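Local coordinates for protein prolyl-tRNA synthetase (PDB 3IAL) that probably charges tRNA(Pro) with L-proline at the expense of ATP and is held here with the prolyl-adenylate intermediate in its active site, at residues 124-138 with 244-258. Residues are numbered along the deposited sequence; the frame is centred on the assembly and turned at random.
Sequences ETAIYSMFSKWVRSY and LGQRFSSTFDILYAN. With PR8 (5'-O-[(R)-hydroxy{[(2S)-pyrrolidin-2-ylcarbonyl]oxy}phosphoryl]adenosine), chain H.
Tyr-128 presents its ring edge to the face of Phe-248, an offset edge-to-face pair with centroids 5.3 Å apart and planes at 73°. Leu-244 reaches the same tyrosine with its CD1 branch, 3.7 Å from Tyr-128 CE2, while the phenol oxygen is hydrogen-bonded to His-174 of strand 167-177. A helical turn on, Phe-252 points its ring in between Thr-125 and Ser-129, with CE1 3.5 Å from Thr-125 O and CZ against the CG2 methyl of Thr-125. Ile-254 continues the apolar seam: with CG1 anti to the carbonyl carbon (chi1 -52°), its CD1 comes within 3.6 Å of Phe-131 CB, and its CG2 packs on Val-135.

Polar contacts take over where the short helix 247-251 closes in a Schellman motif with Asp-253 at C-prime. Ser-132 OG lies 2.6 Å from Asp-253 O, with Phe-252 O also near enough to compete for its single proton. Past the end of helix 124-134 the two segments pair through a single beta bridge, Ser-137 with Ala-257: Ala-257 N donates to Arg-136 O (3.0 Å, 166° at the hydrogen) and Tyr-138 N to Ala-257 O.

At the start of this class II core helix, buried Glu-124 gives OE1 to the hydroxyl of Thr-122, itself hydrogen-bonded to the adenylate, and sets OE2 2.7 Å from the prolyl nitrogen, consistent with recognition of the proline amine.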
loop_
_atom_site.group_PDB
_atom_site.type_symbol
_atom_site.label_atom_id
_atom_site.label_comp_id
_atom_site.label_asym_id
_atom_site.label_seq_id
_atom_site.Cartn_x
_atom_site.Cartn_y
_atom_site.Cartn_z
ATOM N N GLU B 124 19.200 -2.948 -1.889
ATOM C CA GLU B 124 20.282 -3.434 -1.016
ATOM C C GLU B 124 21.197 -2.319 -0.512
ATOM O O GLU B 124 21.410 -2.200 0.690
ATOM C CB GLU B 124 21.137 -4.508 -1.701
ATOM C CG GLU B 124 20.485 -5.888 -1.748
ATOM C CD GLU B 124 19.427 -6.031 -2.835
ATOM O OE1 GLU B 124 19.273 -5.115 -3.674
ATOM O OE2 GLU B 124 18.746 -7.071 -2.846
ATOM N N THR B 125 21.729 -1.507 -1.421
ATOM C CA THR B 125 22.777 -0.549 -1.052
ATOM C C THR B 125 22.265 0.502 -0.067
ATOM O O THR B 125 22.979 0.901 0.855
ATOM C CB THR B 125 23.408 0.129 -2.295
ATOM O OG1 THR B 125 22.397 0.788 -3.065
ATOM C CG2 THR B 125 24.110 -0.897 -3.175
ATOM N N ALA B 126 21.013 0.910 -0.248
ATOM C CA ALA B 126 20.361 1.888 0.622
ATOM C C ALA B 126 19.994 1.271 1.968
ATOM O O ALA B 126 20.269 1.848 3.014
ATOM C CB ALA B 126 19.121 2.461 -0.066
ATOM N N ILE B 127 19.395 0.084 1.941
ATOM C CA ILE B 127 18.952 -0.564 3.165
ATOM C C ILE B 127 20.120 -1.002 4.055
ATOM O O ILE B 127 20.065 -0.817 5.267
ATOM C CB ILE B 127 18.019 -1.761 2.874
ATOM C CG1 ILE B 127 16.674 -1.245 2.359
ATOM C CG2 ILE B 127 17.806 -2.603 4.144
ATOM C CD1 ILE B 127 15.836 -2.275 1.663
ATOM N N TYR B 128 21.173 -1.564 3.462
ATOM C CA TYR B 128 22.299 -2.060 4.258
ATOM C C TYR B 128 23.169 -0.913 4.808
ATOM O O TYR B 128 23.762 -1.054 5.870
ATOM C CB TYR B 128 23.113 -3.106 3.485
ATOM C CG TYR B 128 22.256 -4.231 2.907
ATOM C CD1 TYR B 128 21.010 -4.554 3.465
ATOM C CD2 TYR B 128 22.690 -4.972 1.806
ATOM C CE1 TYR B 128 20.221 -5.569 2.928
ATOM C CE2 TYR B 128 21.909 -5.987 1.270
ATOM C CZ TYR B 128 20.674 -6.280 1.835
ATOM O OH TYR B 128 19.882 -7.274 1.316
ATOM N N SER B 129 23.192 0.232 4.123
ATOM C CA SER B 129 23.784 1.445 4.690
ATOM C C SER B 129 23.056 1.836 5.978
ATOM O O SER B 129 23.689 2.301 6.923
ATOM C CB SER B 129 23.738 2.611 3.694
ATOM O OG SER B 129 24.486 2.313 2.524
ATOM N N MET B 130 21.735 1.650 6.021
ATOM C CA MET B 130 20.980 1.897 7.258
ATOM C C MET B 130 21.109 0.763 8.279
ATOM O O MET B 130 21.171 1.031 9.470
ATOM C CB MET B 130 19.511 2.210 6.966
ATOM C CG MET B 130 19.320 3.464 6.100
ATOM S SD MET B 130 20.058 4.990 6.763
ATOM C CE MET B 130 19.122 5.140 8.296
ATOM N N PHE B 131 21.155 -0.491 7.835
ATOM C CA PHE B 131 21.426 -1.621 8.764
ATOM C C PHE B 131 22.713 -1.397 9.565
ATOM O O PHE B 131 22.805 -1.775 10.740
ATOM C CB PHE B 131 21.530 -2.950 8.007
ATOM C CG PHE B 131 20.197 -3.559 7.615
ATOM C CD1 PHE B 131 19.005 -2.825 7.656
ATOM C CD2 PHE B 131 20.147 -4.880 7.165
ATOM C CE1 PHE B 131 17.789 -3.409 7.282
ATOM C CE2 PHE B 131 18.932 -5.465 6.790
ATOM C CZ PHE B 131 17.750 -4.728 6.857
ATOM N N SER B 132 23.702 -0.789 8.918
ATOM C CA SER B 132 24.980 -0.448 9.557
ATOM C C SER B 132 24.793 0.412 10.803
ATOM O O SER B 132 25.549 0.299 11.760
ATOM C CB SER B 132 25.882 0.298 8.565
ATOM O OG SER B 132 27.216 0.373 9.044
ATOM N N LYS B 133 23.791 1.283 10.769
ATOM C CA LYS B 133 23.454 2.138 11.905
ATOM C C LYS B 133 22.534 1.436 12.909
ATOM O O LYS B 133 22.707 1.582 14.118
ATOM C CB LYS B 133 22.804 3.432 11.406
ATOM C CG LYS B 133 23.660 4.198 10.390
ATOM C CD LYS B 133 22.960 5.463 9.911
ATOM C CE LYS B 133 23.792 6.203 8.871
ATOM N NZ LYS B 133 23.983 5.359 7.661
ATOM N N TRP B 134 21.572 0.664 12.415
ATOM C CA TRP B 134 20.595 -0.002 13.289
ATOM C C TRP B 134 21.141 -1.234 14.026
ATOM O O TRP B 134 20.598 -1.634 15.058
ATOM C CB TRP B 134 19.355 -0.405 12.492
ATOM C CG TRP B 134 18.654 0.738 11.806
ATOM C CD1 TRP B 134 18.726 2.064 12.128
ATOM C CD2 TRP B 134 17.748 0.644 10.701
ATOM N NE1 TRP B 134 17.930 2.800 11.286
ATOM C CE2 TRP B 134 17.316 1.953 10.401
ATOM C CE3 TRP B 134 17.250 -0.423 9.939
ATOM C CZ2 TRP B 134 16.417 2.224 9.375
ATOM C CZ3 TRP B 134 16.360 -0.151 8.916
ATOM C CH2 TRP B 134 15.955 1.161 8.640
ATOM N N VAL B 135 22.195 -1.838 13.488
ATOM C CA VAL B 135 22.749 -3.069 14.032
ATOM C C VAL B 135 24.078 -2.771 14.714
ATOM O O VAL B 135 25.065 -2.484 14.049
ATOM C CB VAL B 135 22.978 -4.115 12.930
ATOM C CG1 VAL B 135 23.609 -5.373 13.504
ATOM C CG2 VAL B 135 21.664 -4.427 12.212
ATOM N N ARG B 136 24.082 -2.821 16.045
ATOM C CA ARG B 136 25.306 -2.626 16.837
ATOM C C ARG B 136 25.574 -3.780 17.809
ATOM O O ARG B 136 26.729 -4.057 18.141
ATOM C CB ARG B 136 25.237 -1.284 17.580
ATOM C CG ARG B 136 25.124 -0.053 16.647
ATOM C CD ARG B 136 26.395 0.122 15.793
ATOM N NE ARG B 136 26.286 1.121 14.725
ATOM C CZ ARG B 136 26.393 2.438 14.897
ATOM N NH1 ARG B 136 26.595 2.950 16.106
ATOM N NH2 ARG B 136 26.298 3.260 13.856
ATOM N N SER B 137 24.513 -4.469 18.224
ATOM C CA SER B 137 24.593 -5.547 19.197
ATOM C C SER B 137 23.808 -6.773 18.714
ATOM O O SER B 137 22.924 -6.653 17.862
ATOM C CB SER B 137 24.019 -5.047 20.531
ATOM O OG SER B 137 23.635 -6.111 21.389
ATOM N N TYR B 138 24.134 -7.944 19.270
ATOM C CA TYR B 138 23.334 -9.152 19.062
ATOM C C TYR B 138 21.889 -8.935 19.506
ATOM O O TYR B 138 20.988 -9.636 19.039
ATOM C CB TYR B 138 23.925 -10.370 19.788
ATOM C CG TYR B 138 23.822 -10.307 21.296
ATOM C CD1 TYR B 138 22.780 -10.938 21.969
ATOM C CD2 TYR B 138 24.760 -9.601 22.052
ATOM C CE1 TYR B 138 22.676 -10.867 23.357
ATOM C CE2 TYR B 138 24.667 -9.529 23.438
ATOM C CZ TYR B 138 23.625 -10.161 24.083
ATOM O OH TYR B 138 23.523 -10.084 25.456
ATOM N N LEU B 244 22.813 -13.640 0.767
ATOM C CA LEU B 244 23.862 -12.698 0.387
ATOM C C LEU B 244 25.157 -12.904 1.182
ATOM O O LEU B 244 26.163 -12.230 0.929
ATOM C CB LEU B 244 23.353 -11.268 0.562
ATOM C CG LEU B 244 22.090 -10.933 -0.236
ATOM C CD1 LEU B 244 21.731 -9.465 -0.033
ATOM C CD2 LEU B 244 22.289 -11.239 -1.724
ATOM N N GLY B 245 25.130 -13.842 2.127
ATOM C CA GLY B 245 26.283 -14.134 2.963
ATOM C C GLY B 245 26.667 -12.946 3.820
ATOM O O GLY B 245 25.803 -12.243 4.358
ATOM N N GLN B 246 27.971 -12.719 3.935
ATOM C CA GLN B 246 28.512 -11.611 4.715
ATOM C C GLN B 246 29.124 -10.519 3.837
ATOM O O GLN B 246 29.631 -9.525 4.355
ATOM C CB GLN B 246 29.553 -12.145 5.698
ATOM C CG GLN B 246 28.950 -12.932 6.838
ATOM C CD GLN B 246 29.980 -13.754 7.594
ATOM O OE1 GLN B 246 30.697 -14.563 7.004
ATOM N NE2 GLN B 246 30.041 -13.566 8.915
ATOM N N ARG B 247 29.047 -10.686 2.517
ATOM C CA ARG B 247 29.695 -9.778 1.561
ATOM C C ARG B 247 29.262 -8.326 1.711
ATOM O O ARG B 247 30.105 -7.425 1.796
ATOM C CB ARG B 247 29.443 -10.241 0.117
ATOM C CG ARG B 247 30.327 -11.401 -0.327
ATOM C CD ARG B 247 29.746 -12.163 -1.530
ATOM N NE ARG B 247 29.656 -11.350 -2.747
ATOM C CZ ARG B 247 30.685 -11.013 -3.526
ATOM N NH1 ARG B 247 30.469 -10.274 -4.609
ATOM N NH2 ARG B 247 31.930 -11.394 -3.235
ATOM N N PHE B 248 27.952 -8.101 1.731
ATOM C CA PHE B 248 27.394 -6.757 1.889
ATOM C C PHE B 248 27.669 -6.177 3.282
ATOM O O PHE B 248 27.856 -4.966 3.428
ATOM C CB PHE B 248 25.885 -6.756 1.614
ATOM C CG PHE B 248 25.520 -6.699 0.151
ATOM C CD1 PHE B 248 25.398 -5.481 -0.499
ATOM C CD2 PHE B 248 25.274 -7.853 -0.564
ATOM C CE1 PHE B 248 25.048 -5.414 -1.834
ATOM C CE2 PHE B 248 24.923 -7.801 -1.893
ATOM C CZ PHE B 248 24.799 -6.581 -2.530
ATOM N N SER B 249 27.699 -7.036 4.300
ATOM C CA SER B 249 27.982 -6.602 5.667
ATOM C C SER B 249 29.394 -6.047 5.798
ATOM O O SER B 249 29.634 -5.086 6.541
ATOM C CB SER B 249 27.805 -7.762 6.651
ATOM O OG SER B 249 26.491 -8.279 6.607
ATOM N N SER B 250 30.336 -6.666 5.095
ATOM C CA SER B 250 31.709 -6.153 5.052
ATOM C C SER B 250 31.771 -4.848 4.267
ATOM O O SER B 250 32.396 -3.891 4.695
ATOM C CB SER B 250 32.649 -7.172 4.413
ATOM O OG SER B 250 33.979 -6.684 4.432
ATOM N N THR B 251 31.108 -4.814 3.115
ATOM C CA THR B 251 31.141 -3.632 2.254
ATOM C C THR B 251 30.486 -2.436 2.939
ATOM O O THR B 251 31.023 -1.339 2.907
ATOM C CB THR B 251 30.452 -3.901 0.901
ATOM O OG1 THR B 251 31.035 -5.058 0.293
ATOM C CG2 THR B 251 30.602 -2.705 -0.037
ATOM N N PHE B 252 29.346 -2.654 3.587
ATOM C CA PHE B 252 28.616 -1.550 4.231
ATOM C C PHE B 252 28.908 -1.410 5.728
ATOM O O PHE B 252 28.264 -0.623 6.422
ATOM C CB PHE B 252 27.114 -1.676 3.923
ATOM C CG PHE B 252 26.804 -1.458 2.473
ATOM C CD1 PHE B 252 26.590 -0.179 1.989
ATOM C CD2 PHE B 252 26.809 -2.513 1.575
ATOM C CE1 PHE B 252 26.342 0.042 0.646
ATOM C CE2 PHE B 252 26.565 -2.295 0.223
ATOM C CZ PHE B 252 26.332 -1.017 -0.237
ATOM N N ASP B 253 29.913 -2.140 6.209
ATOM C CA ASP B 253 30.358 -2.057 7.602
ATOM C C ASP B 253 29.221 -2.309 8.590
ATOM O O ASP B 253 28.965 -1.496 9.485
ATOM C CB ASP B 253 31.019 -0.699 7.881
ATOM C CG ASP B 253 32.325 -0.519 7.138
ATOM O OD1 ASP B 253 32.486 -1.110 6.045
ATOM O OD2 ASP B 253 33.190 0.223 7.655
ATOM N N ILE B 254 28.526 -3.428 8.393
ATOM C CA ILE B 254 27.536 -3.897 9.335
ATOM C C ILE B 254 28.217 -4.866 10.284
ATOM O O ILE B 254 28.637 -5.959 9.888
ATOM C CB ILE B 254 26.346 -4.621 8.668
ATOM C CG1 ILE B 254 25.734 -3.768 7.553
ATOM C CG2 ILE B 254 25.300 -4.944 9.730
ATOM C CD1 ILE B 254 24.590 -4.430 6.849
ATOM N N LEU B 255 28.311 -4.458 11.540
ATOM C CA LEU B 255 28.974 -5.241 12.553
ATOM C C LEU B 255 28.132 -5.221 13.818
ATOM O O LEU B 255 27.520 -4.208 14.143
ATOM C CB LEU B 255 30.365 -4.658 12.837
ATOM C CG LEU B 255 31.465 -4.915 11.800
ATOM C CD1 LEU B 255 32.685 -4.050 12.122
ATOM C CD2 LEU B 255 31.856 -6.396 11.762
ATOM N N TYR B 256 28.085 -6.351 14.510
ATOM C CA TYR B 256 27.432 -6.427 15.806
ATOM C C TYR B 256 28.359 -7.079 16.822
ATOM O O TYR B 256 29.144 -7.972 16.484
ATOM C CB TYR B 256 26.096 -7.184 15.719
ATOM C CG TYR B 256 26.185 -8.692 15.552
ATOM C CD1 TYR B 256 26.152 -9.539 16.661
ATOM C CD2 TYR B 256 26.247 -9.276 14.284
ATOM C CE1 TYR B 256 26.208 -10.919 16.519
ATOM C CE2 TYR B 256 26.309 -10.670 14.133
ATOM C CZ TYR B 256 26.295 -11.481 15.257
ATOM O OH TYR B 256 26.354 -12.853 15.130
ATOM N N ALA B 257 28.271 -6.608 18.060
ATOM C CA ALA B 257 28.972 -7.230 19.167
ATOM C C ALA B 257 28.168 -8.442 19.610
ATOM O O ALA B 257 27.010 -8.302 19.991
ATOM C CB ALA B 257 29.140 -6.229 20.334
ATOM N N ASN B 258 28.770 -9.627 19.559
ATOM C CA ASN B 258 28.099 -10.840 20.030
ATOM C C ASN B 258 28.158 -10.943 21.552
ATOM O O ASN B 258 28.608 -10.005 22.210
ATOM C CB ASN B 258 28.645 -12.093 19.318
ATOM C CG ASN B 258 30.080 -12.444 19.693
ATOM O OD1 ASN B 258 30.652 -11.927 20.657
ATOM N ND2 ASN B 258 30.664 -13.368 18.923
HETATM C C PR8 H . 16.118 -9.183 -6.180
HETATM N N PR8 H . 16.629 -7.583 -4.442
HETATM O O PR8 H . 16.032 -8.186 -6.899
HETATM P P PR8 H . 15.460 -10.600 -8.112
HETATM N N1 PR8 H . 9.635 -6.529 -14.736
HETATM C C2 PR8 H . 8.835 -7.128 -13.862
HETATM N N3 PR8 H . 9.309 -7.857 -12.849
HETATM C C4 PR8 H . 10.619 -8.021 -12.671
HETATM C C5 PR8 H . 11.488 -7.416 -13.574
HETATM C C6 PR8 H . 10.971 -6.656 -14.619
HETATM N N6 PR8 H . 11.791 -6.063 -15.488
HETATM N N7 PR8 H . 12.725 -7.717 -13.197
HETATM C C8 PR8 H . 12.646 -8.480 -12.104
HETATM N N9 PR8 H . 11.361 -8.678 -11.780
HETATM C CA PR8 H . 16.433 -9.021 -4.693
HETATM C CB PR8 H . 15.222 -9.452 -3.883
HETATM C CD PR8 H . 15.806 -7.224 -3.292
HETATM C CG PR8 H . 14.577 -8.131 -3.440
HETATM C "C1'" PR8 H . 10.891 -9.491 -10.612
HETATM O O10 PR8 H . 15.978 -10.472 -6.589
HETATM O O1P PR8 H . 16.493 -10.239 -9.116
HETATM C "C2'" PR8 H . 11.182 -11.001 -10.784
HETATM O "O2'" PR8 H . 10.071 -11.773 -10.302
HETATM O O2P PR8 H . 15.028 -12.138 -8.276
HETATM C "C3'" PR8 H . 12.336 -11.229 -9.836
HETATM O "O3'" PR8 H . 12.381 -12.599 -9.427
HETATM C "C4'" PR8 H . 11.838 -10.354 -8.701
HETATM O "O4'" PR8 H . 11.603 -9.107 -9.393
HETATM C "C5'" PR8 H . 12.916 -10.249 -7.645
HETATM O "O5'" PR8 H . 14.106 -9.736 -8.210
#